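Long-range contacts in PHD finger protein 14 (Danio rerio, PDB 7D86), which binds the tail of histone H3, preferring the unmodified form, through its PHD and pre-PHD zinc fingers and represses PDGFRA expression: residues L10-C15 and V34-C40; I27-C32 and P61-C67; Y101-V105 and T117-N122. All blocks are in the same frame, centred on the assembly; numbering follows the deposited sequence.

Overall arrangement
Interactions 1 and 2 build the two zinc sites of the first PHD finger, and their segments alternate along the chain, the cross-braced order of this fold. They share a two-stranded antiparallel sheet: strand 26-28 belongs to interaction 2, strand 35-37 to interaction 1, and V34 O and V36 O probably accept from C29 N and I27 N. Interaction 1 is buried, with a site of three cysteines and a histidine; interaction 2 lies at the surface, with a four-cysteine site and two aromatic rings. Interaction 3 sits apart, its centre about 23 Å from that of interaction 1, without metal between its segments: a partly buried meeting of a turn and a helix start.

Interaction 1 (L10-C15 and V34-C40); sequences LICCVC and VTVHEGC. With ZN (zinc ion), chain E.
C12 reaches across to V36 and H37 and supplies the first sulfur to the zinc. Its CB comes within 3.3 Å of H37 ND1, obliquely to the imidazole. From there SG swings anti to the backbone N (chi1 175°), which carries it to 2.3 Å from the zinc ion and against V36 CG2. The same sulfur accepts from H37 N in an almost straight bond (3.3 Å, N-H...S angle 174°), and within its own segment from V14 N and, weakly, C15 N. These donors probably draw off some of the thiolate's charge. H37 binds the zinc through ND1 at 2.1 Å, with C15 SG at the ring's edge, in its plane; NE2 on the far side is held by N19 O, and this bond plus the zinc fixes the ring's rotation. C15 SG and C40 SG complete the site. V14 and V36 lie side by side and touch CG2 to CG2 at 3.7 Å. Further along, C13 N donates to T35 O (2.8 Å), and T35 OG1 to I11 O at a doubtfully short 2.5 Å. A CxxC turn joined by a histidine and a cysteine from a later strand and helix is the first zinc site of a PHD finger.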
loop_
_atom_site.group_PDB
_atom_site.type_symbol
_atom_site.label_atom_id
_atom_site.label_comp_id
_atom_site.label_asym_id
_atom_site.label_seq_id
_atom_site.Cartn_x
_atom_site.Cartn_y
_atom_site.Cartn_z
ATOM N N LEU A 10 -10.699 7.888 -12.317
ATOM C CA LEU A 10 -10.086 7.941 -10.998
ATOM C C LEU A 10 -9.090 6.789 -10.852
ATOM O O LEU A 10 -9.118 5.815 -11.607
ATOM C CB LEU A 10 -11.146 7.870 -9.895
ATOM C CG LEU A 10 -12.155 9.026 -9.766
ATOM C CD1 LEU A 10 -13.161 8.744 -8.659
ATOM C CD2 LEU A 10 -11.450 10.345 -9.507
ATOM N N ILE A 11 -8.197 6.912 -9.874
ATOM C CA ILE A 11 -7.157 5.917 -9.634
ATOM C C ILE A 11 -7.298 5.380 -8.220
ATOM O O ILE A 11 -7.447 6.153 -7.270
ATOM C CB ILE A 11 -5.751 6.503 -9.845
ATOM C CG1 ILE A 11 -5.637 7.076 -11.256
ATOM C CG2 ILE A 11 -4.668 5.432 -9.572
ATOM C CD1 ILE A 11 -4.326 7.755 -11.542
ATOM N N CYS A 12 -7.217 4.056 -8.084
ATOM C CA CYS A 12 -7.174 3.407 -6.780
ATOM C C CYS A 12 -5.796 3.604 -6.161
ATOM O O CYS A 12 -4.783 3.243 -6.766
ATOM C CB CYS A 12 -7.479 1.918 -6.913
ATOM S SG CYS A 12 -7.298 1.054 -5.342
ATOM N N CYS A 13 -5.752 4.161 -4.953
ATOM C CA CYS A 13 -4.479 4.432 -4.298
ATOM C C CYS A 13 -3.846 3.181 -3.694
ATOM O O CYS A 13 -2.749 3.263 -3.134
ATOM C CB CYS A 13 -4.666 5.489 -3.213
ATOM S SG CYS A 13 -5.492 4.841 -1.762
ATOM N N VAL A 14 -4.486 2.026 -3.800
ATOM C CA VAL A 14 -3.920 0.776 -3.302
ATOM C C VAL A 14 -3.204 0.013 -4.407
ATOM O O VAL A 14 -2.024 -0.311 -4.281
ATOM C CB VAL A 14 -5.018 -0.089 -2.646
ATOM C CG1 VAL A 14 -4.463 -1.487 -2.292
ATOM C CG2 VAL A 14 -5.568 0.619 -1.403
ATOM N N CYS A 15 -3.898 -0.263 -5.512
ATOM C CA CYS A 15 -3.327 -1.028 -6.614
ATOM C C CYS A 15 -2.868 -0.168 -7.784
ATOM O O CYS A 15 -2.274 -0.710 -8.719
ATOM C CB CYS A 15 -4.345 -2.058 -7.116
ATOM S SG CYS A 15 -5.807 -1.320 -7.903
ATOM N N VAL A 34 -9.342 10.734 -0.791
ATOM C CA VAL A 34 -8.626 9.527 -1.190
ATOM C C VAL A 34 -9.548 8.650 -2.026
ATOM O O VAL A 34 -10.772 8.630 -1.829
ATOM C CB VAL A 34 -8.087 8.784 0.044
ATOM C CG1 VAL A 34 -9.212 8.069 0.794
ATOM C CG2 VAL A 34 -6.985 7.802 -0.359
ATOM N N THR A 35 -8.969 7.932 -2.984
ATOM C CA THR A 35 -9.723 7.121 -3.930
ATOM C C THR A 35 -9.229 5.684 -3.874
ATOM O O THR A 35 -8.022 5.440 -3.803
ATOM C CB THR A 35 -9.585 7.661 -5.356
ATOM O OG1 THR A 35 -8.199 7.842 -5.662
ATOM C CG2 THR A 35 -10.309 8.996 -5.499
ATOM N N VAL A 36 -10.165 4.736 -3.912
ATOM C CA VAL A 36 -9.831 3.330 -3.712
ATOM C C VAL A 36 -10.922 2.475 -4.330
ATOM O O VAL A 36 -12.100 2.855 -4.349
ATOM C CB VAL A 36 -9.636 3.023 -2.205
ATOM C CG1 VAL A 36 -10.950 3.207 -1.436
ATOM C CG2 VAL A 36 -9.073 1.618 -2.003
ATOM N N HIS A 37 -10.522 1.323 -4.884
ATOM C CA HIS A 37 -11.473 0.285 -5.246
ATOM C C HIS A 37 -12.228 -0.170 -4.006
ATOM O O HIS A 37 -11.636 -0.349 -2.938
ATOM C CB HIS A 37 -10.758 -0.930 -5.858
ATOM C CG HIS A 37 -10.307 -0.749 -7.276
ATOM N ND1 HIS A 37 -8.989 -0.884 -7.656
ATOM C CD2 HIS A 37 -11.004 -0.502 -8.412
ATOM C CE1 HIS A 37 -8.888 -0.701 -8.962
ATOM N NE2 HIS A 37 -10.096 -0.468 -9.444
ATOM N N GLU A 38 -13.542 -0.359 -4.154
ATOM C CA GLU A 38 -14.307 -1.074 -3.139
ATOM C C GLU A 38 -13.607 -2.370 -2.742
ATOM O O GLU A 38 -13.410 -2.647 -1.552
ATOM C CB GLU A 38 -15.715 -1.377 -3.657
ATOM C CG GLU A 38 -16.628 -0.178 -3.791
ATOM C CD GLU A 38 -17.884 -0.504 -4.578
ATOM O OE1 GLU A 38 -17.817 -1.374 -5.471
ATOM O OE2 GLU A 38 -18.938 0.105 -4.305
ATOM N N GLY A 39 -13.212 -3.169 -3.735
ATOM C CA GLY A 39 -12.574 -4.448 -3.479
ATOM C C GLY A 39 -11.187 -4.342 -2.886
ATOM O O GLY A 39 -10.698 -5.316 -2.308
ATOM N N CYS A 40 -10.542 -3.183 -2.999
ATOM C CA CYS A 40 -9.242 -2.986 -2.372
ATOM C C CYS A 40 -9.338 -2.438 -0.954
ATOM O O CYS A 40 -8.303 -2.292 -0.295
ATOM C CB CYS A 40 -8.373 -2.058 -3.226
ATOM S SG CYS A 40 -7.840 -2.777 -4.798
HETATM ZN ZN ZN E . -7.441 -1.064 -6.313
#

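Interaction 2 (I27-C32 and P61-C67); sequences IQCDNC and PWFCDAC. With ZN (zinc ion), chain F.
I27 and W62 cross at about a right angle, the isoleucine's tip laid on the flat of the indole. I27 CD1 stands 3.4 Å from the centroid of the six-membered ring, only 6° off its normal, a close CH-pi contact. The backbone N of C64 lies over the opposite face, toward the rim. With CG anti to its backbone N (chi1 178°), the indole reaches back toward the strand and has Q28 O and C29 N at its edge, near its plane; V36 of the neighbouring strand also touches it. Replacing W62 by an alanine would probably open a gap beside I27 CD1 and strip the edge contacts from the backbone of Q28 and C29.

The F63 ring instead receives N31, whose CB sits over one face, while D30 CB meets its edge. The backbones are also joined directly: D30 N donates to W62 O (2.8 Å), and W62 N returns a bond to the anti lone pair of D30 OD2 (2.9 Å), so the aspartate grips with main chain and carboxylate alike. C29 SG accepts from C64 N at 3.3 Å (169°), and from N31 N and C32 N in its own turn. C64 SG N-caps the short helix by accepting from C67 N, and N31 ND2 donates a weak hydrogen bond to C67 SG. The sulfurs of C29, C32, C64 and C67 surround the zinc ion at 2.3 to 2.5 Å. Two CxxC pairs across one metal make the Cys4 site of a PHD finger, and the tryptophan two residues ahead of the second packs beside it.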
loop_
_atom_site.group_PDB
_atom_site.type_symbol
_atom_site.label_atom_id
_atom_site.label_comp_id
_atom_site.label_asym_id
_atom_site.label_seq_id
_atom_site.Cartn_x
_atom_site.Cartn_y
_atom_site.Cartn_z
ATOM N N ILE A 27 -14.318 4.353 -5.281
ATOM C CA ILE A 27 -15.022 5.308 -4.444
ATOM C C ILE A 27 -14.013 6.308 -3.904
ATOM O O ILE A 27 -12.802 6.079 -3.902
ATOM C CB ILE A 27 -15.788 4.620 -3.295
ATOM C CG1 ILE A 27 -14.817 3.824 -2.421
ATOM C CG2 ILE A 27 -16.885 3.720 -3.852
ATOM C CD1 ILE A 27 -15.468 3.152 -1.232
ATOM N N GLN A 28 -14.521 7.448 -3.441
ATOM C CA GLN A 28 -13.677 8.550 -3.010
ATOM C C GLN A 28 -14.144 9.045 -1.653
ATOM O O GLN A 28 -15.349 9.220 -1.430
ATOM C CB GLN A 28 -13.697 9.693 -4.031
ATOM C CG GLN A 28 -12.854 10.891 -3.642
ATOM C CD GLN A 28 -12.727 11.885 -4.780
ATOM O OE1 GLN A 28 -13.704 12.183 -5.470
ATOM N NE2 GLN A 28 -11.516 12.389 -4.995
ATOM N N CYS A 29 -13.196 9.268 -0.751
ATOM C CA CYS A 29 -13.556 9.788 0.559
ATOM C C CYS A 29 -14.019 11.231 0.420
ATOM O O CYS A 29 -13.311 12.069 -0.143
ATOM C CB CYS A 29 -12.374 9.703 1.517
ATOM S SG CYS A 29 -12.771 10.358 3.145
ATOM N N ASP A 30 -15.210 11.523 0.938
ATOM C CA ASP A 30 -15.733 12.874 0.809
ATOM C C ASP A 30 -15.019 13.870 1.712
ATOM O O ASP A 30 -15.146 15.080 1.493
ATOM C CB ASP A 30 -17.234 12.862 1.073
ATOM C CG ASP A 30 -18.022 12.422 -0.142
ATOM O OD1 ASP A 30 -18.021 13.164 -1.147
ATOM O OD2 ASP A 30 -18.610 11.322 -0.111
ATOM N N ASN A 31 -14.241 13.397 2.684
ATOM C CA ASN A 31 -13.508 14.287 3.573
ATOM C C ASN A 31 -12.108 14.599 3.052
ATOM O O ASN A 31 -11.750 15.770 2.898
ATOM C CB ASN A 31 -13.429 13.675 4.975
ATOM C CG ASN A 31 -12.990 14.678 6.021
ATOM O OD1 ASN A 31 -13.730 15.596 6.355
ATOM N ND2 ASN A 31 -11.782 14.504 6.547
ATOM N N CYS A 32 -11.303 13.570 2.776
ATOM C CA CYS A 32 -9.915 13.769 2.378
ATOM C C CYS A 32 -9.671 13.563 0.886
ATOM O O CYS A 32 -8.578 13.879 0.405
ATOM C CB CYS A 32 -8.993 12.835 3.177
ATOM S SG CYS A 32 -9.155 11.072 2.788
ATOM N N PRO A 61 -22.253 10.075 0.189
ATOM C CA PRO A 61 -21.427 10.470 1.336
ATOM C C PRO A 61 -20.705 9.283 1.977
ATOM O O PRO A 61 -21.334 8.476 2.661
ATOM C CB PRO A 61 -22.446 11.079 2.303
ATOM C CG PRO A 61 -23.723 10.380 1.979
ATOM C CD PRO A 61 -23.694 10.133 0.494
ATOM N N TRP A 62 -19.397 9.181 1.756
ATOM C CA TRP A 62 -18.614 8.071 2.289
ATOM C C TRP A 62 -17.298 8.591 2.846
ATOM O O TRP A 62 -16.630 9.410 2.208
ATOM C CB TRP A 62 -18.348 7.010 1.215
ATOM C CG TRP A 62 -17.504 5.869 1.703
ATOM C CD1 TRP A 62 -17.917 4.806 2.453
ATOM C CD2 TRP A 62 -16.104 5.679 1.473
ATOM N NE1 TRP A 62 -16.861 3.968 2.709
ATOM C CE2 TRP A 62 -15.735 4.478 2.118
ATOM C CE3 TRP A 62 -15.125 6.407 0.788
ATOM C CZ2 TRP A 62 -14.429 3.984 2.095
ATOM C CZ3 TRP A 62 -13.824 5.916 0.766
ATOM C CH2 TRP A 62 -13.491 4.714 1.415
ATOM N N PHE A 63 -16.933 8.116 4.032
ATOM C CA PHE A 63 -15.674 8.471 4.668
ATOM C C PHE A 63 -14.773 7.248 4.734
ATOM O O PHE A 63 -15.244 6.129 4.958
ATOM C CB PHE A 63 -15.885 9.009 6.087
ATOM C CG PHE A 63 -16.388 10.417 6.142
ATOM C CD1 PHE A 63 -16.682 11.117 4.984
ATOM C CD2 PHE A 63 -16.559 11.048 7.363
ATOM C CE1 PHE A 63 -17.151 12.423 5.049
ATOM C CE2 PHE A 63 -17.026 12.350 7.432
ATOM C CZ PHE A 63 -17.319 13.037 6.273
ATOM N N CYS A 64 -13.476 7.468 4.541
ATOM C CA CYS A 64 -12.524 6.411 4.831
ATOM C C CYS A 64 -12.446 6.194 6.342
ATOM O O CYS A 64 -12.936 6.998 7.145
ATOM C CB CYS A 64 -11.148 6.745 4.252
ATOM S SG CYS A 64 -10.196 7.970 5.184
ATOM N N ASP A 65 -11.827 5.079 6.732
ATOM C CA ASP A 65 -11.788 4.715 8.143
ATOM C C ASP A 65 -11.055 5.756 8.976
ATOM O O ASP A 65 -11.459 6.034 10.108
ATOM C CB ASP A 65 -11.133 3.345 8.314
ATOM C CG ASP A 65 -12.013 2.214 7.817
ATOM O OD1 ASP A 65 -13.115 2.492 7.299
ATOM O OD2 ASP A 65 -11.603 1.045 7.957
ATOM N N ALA A 66 -9.985 6.345 8.441
ATOM C CA ALA A 66 -9.265 7.359 9.203
ATOM C C ALA A 66 -10.143 8.581 9.451
ATOM O O ALA A 66 -10.199 9.099 10.574
ATOM C CB ALA A 66 -7.983 7.753 8.471
ATOM N N CYS A 67 -10.855 9.041 8.422
ATOM C CA CYS A 67 -11.712 10.207 8.607
ATOM C C CYS A 67 -12.914 9.886 9.491
ATOM O O CYS A 67 -13.398 10.766 10.208
ATOM C CB CYS A 67 -12.148 10.749 7.250
ATOM S SG CYS A 67 -10.761 11.398 6.284
HETATM ZN ZN ZN F . -10.670 10.192 4.244
#

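Interaction 3 (Y101-V105 and T117-N122); sequences YVPGV and TLTEMN
A capping box at the start of helix 120-123 meets the type II beta turn V102-V105, which follows helix 96-101 in the part of the chain assigned to the C2HC pre-PHD finger. The two are joined chiefly by N122, a residue of the box that also faces the turn. Its amide nitrogen, ND2, reaches P103 O at 3.1 Å, but the bond is weak, bent to 122° at the hydrogen. The other end of the amide is engaged at home: OD1 accepts from T119 N at 2.9 Å in a nearly straight bond (173°), the donor tilted moderately out of the amide's plane, and takes a weak second bond from T119 OG1. In return T119 OG1, at the N-cap, accepts from N122 N. With its oxygen thus occupied, the amide is restrained from flipping, and ND2 is turned toward the carbonyl of P103.

G104 occupies the third position of the turn with positive phi, where a side chain would press against the preceding carbonyl and also crowd N122 ND2. G104 O comes to 3.5 Å from N122 OD1; both are acceptors, so nothing bonds them.

V105 carries the apolar side of the contact. Its side chain crosses that of N122 at about a right angle, and V105 CG2 sits over one face of the amide, displaced toward OD1 and ND2, 4.0 Å from N122 OD1. CG2, anti to the carbonyl carbon, is the methyl that meets N122 and L118; V105 CG1 only comes within 4.4 Å of T117 O. L118, which also touches Y126, brings its CD2 to V105 CG2 at 4.1 Å.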
loop_
_atom_site.group_PDB
_atom_site.type_symbol
_atom_site.label_atom_id
_atom_site.label_comp_id
_atom_site.label_asym_id
_atom_site.label_seq_id
_atom_site.Cartn_x
_atom_site.Cartn_y
_atom_site.Cartn_z
ATOM N N TYR A 101 1.850 -6.176 1.647
ATOM C CA TYR A 101 3.184 -6.550 1.200
ATOM C C TYR A 101 4.145 -6.900 2.320
ATOM O O TYR A 101 5.114 -7.616 2.066
ATOM C CB TYR A 101 3.793 -5.431 0.336
ATOM C CG TYR A 101 3.199 -5.379 -1.044
ATOM C CD1 TYR A 101 2.019 -4.676 -1.286
ATOM C CD2 TYR A 101 3.800 -6.047 -2.111
ATOM C CE1 TYR A 101 1.458 -4.634 -2.547
ATOM C CE2 TYR A 101 3.245 -6.000 -3.383
ATOM C CZ TYR A 101 2.073 -5.295 -3.591
ATOM O OH TYR A 101 1.499 -5.249 -4.835
ATOM N N VAL A 102 3.921 -6.421 3.540
ATOM C CA VAL A 102 4.797 -6.788 4.651
ATOM C C VAL A 102 4.505 -8.235 5.041
ATOM O O VAL A 102 3.354 -8.580 5.348
ATOM C CB VAL A 102 4.636 -5.827 5.842
ATOM C CG1 VAL A 102 5.457 -6.320 7.038
ATOM C CG2 VAL A 102 5.067 -4.411 5.451
ATOM N N PRO A 103 5.505 -9.117 5.019
ATOM C CA PRO A 103 5.261 -10.520 5.394
ATOM C C PRO A 103 4.717 -10.657 6.811
ATOM O O PRO A 103 5.045 -9.884 7.709
ATOM C CB PRO A 103 6.647 -11.169 5.274
ATOM C CG PRO A 103 7.397 -10.316 4.298
ATOM C CD PRO A 103 6.858 -8.901 4.477
ATOM N N GLY A 104 3.889 -11.678 7.009
ATOM C CA GLY A 104 3.371 -11.998 8.321
ATOM C C GLY A 104 2.157 -11.199 8.740
ATOM O O GLY A 104 1.674 -11.377 9.865
ATOM N N VAL A 105 1.652 -10.318 7.885
ATOM C CA VAL A 105 0.414 -9.599 8.141
ATOM C C VAL A 105 -0.729 -10.390 7.513
ATOM O O VAL A 105 -0.656 -10.781 6.343
ATOM C CB VAL A 105 0.480 -8.168 7.586
ATOM C CG1 VAL A 105 -0.804 -7.422 7.899
ATOM C CG2 VAL A 105 1.677 -7.412 8.169
ATOM N N THR A 117 -4.021 -7.172 12.154
ATOM C CA THR A 117 -3.352 -7.750 13.314
ATOM C C THR A 117 -1.859 -7.813 13.034
ATOM O O THR A 117 -1.428 -8.488 12.093
ATOM C CB THR A 117 -3.885 -9.146 13.639
ATOM O OG1 THR A 117 -5.296 -9.090 13.878
ATOM C CG2 THR A 117 -3.193 -9.695 14.880
ATOM N N LEU A 118 -1.079 -7.105 13.844
ATOM C CA LEU A 118 0.373 -7.167 13.794
ATOM C C LEU A 118 0.880 -8.055 14.923
ATOM O O LEU A 118 0.390 -7.982 16.055
ATOM C CB LEU A 118 0.981 -5.770 13.905
ATOM C CG LEU A 118 0.431 -4.733 12.921
ATOM C CD1 LEU A 118 1.175 -3.413 13.043
ATOM C CD2 LEU A 118 0.495 -5.256 11.494
ATOM N N THR A 119 1.863 -8.885 14.610
ATOM C CA THR A 119 2.402 -9.866 15.538
ATOM C C THR A 119 3.678 -9.354 16.190
ATOM O O THR A 119 4.264 -8.353 15.774
ATOM C CB THR A 119 2.694 -11.170 14.804
ATOM O OG1 THR A 119 3.747 -10.936 13.864
ATOM C CG2 THR A 119 1.456 -11.638 14.061
ATOM N N GLU A 120 4.109 -10.071 17.229
ATOM C CA GLU A 120 5.424 -9.821 17.805
ATOM C C GLU A 120 6.498 -9.832 16.732
ATOM O O GLU A 120 7.434 -9.029 16.774
ATOM C CB GLU A 120 5.757 -10.868 18.867
ATOM C CG GLU A 120 4.853 -10.891 20.063
ATOM C CD GLU A 120 5.467 -11.672 21.206
ATOM O OE1 GLU A 120 6.569 -11.293 21.656
ATOM O OE2 GLU A 120 4.860 -12.672 21.639
ATOM N N MET A 121 6.384 -10.756 15.770
ATOM C CA MET A 121 7.367 -10.840 14.697
ATOM C C MET A 121 7.390 -9.553 13.883
ATOM O O MET A 121 8.462 -9.002 13.609
ATOM C CB MET A 121 7.071 -12.061 13.811
ATOM C CG MET A 121 7.250 -13.417 14.510
ATOM S SD MET A 121 5.941 -13.951 15.653
ATOM C CE MET A 121 4.616 -14.427 14.539
ATOM N N ASN A 122 6.209 -9.050 13.500
ATOM C CA ASN A 122 6.122 -7.772 12.795
ATOM C C ASN A 122 6.772 -6.656 13.603
ATOM O O ASN A 122 7.580 -5.880 13.076
ATOM C CB ASN A 122 4.659 -7.408 12.518
ATOM C CG ASN A 122 3.956 -8.404 11.621
ATOM O OD1 ASN A 122 2.785 -8.723 11.834
ATOM N ND2 ASN A 122 4.657 -8.891 10.605
#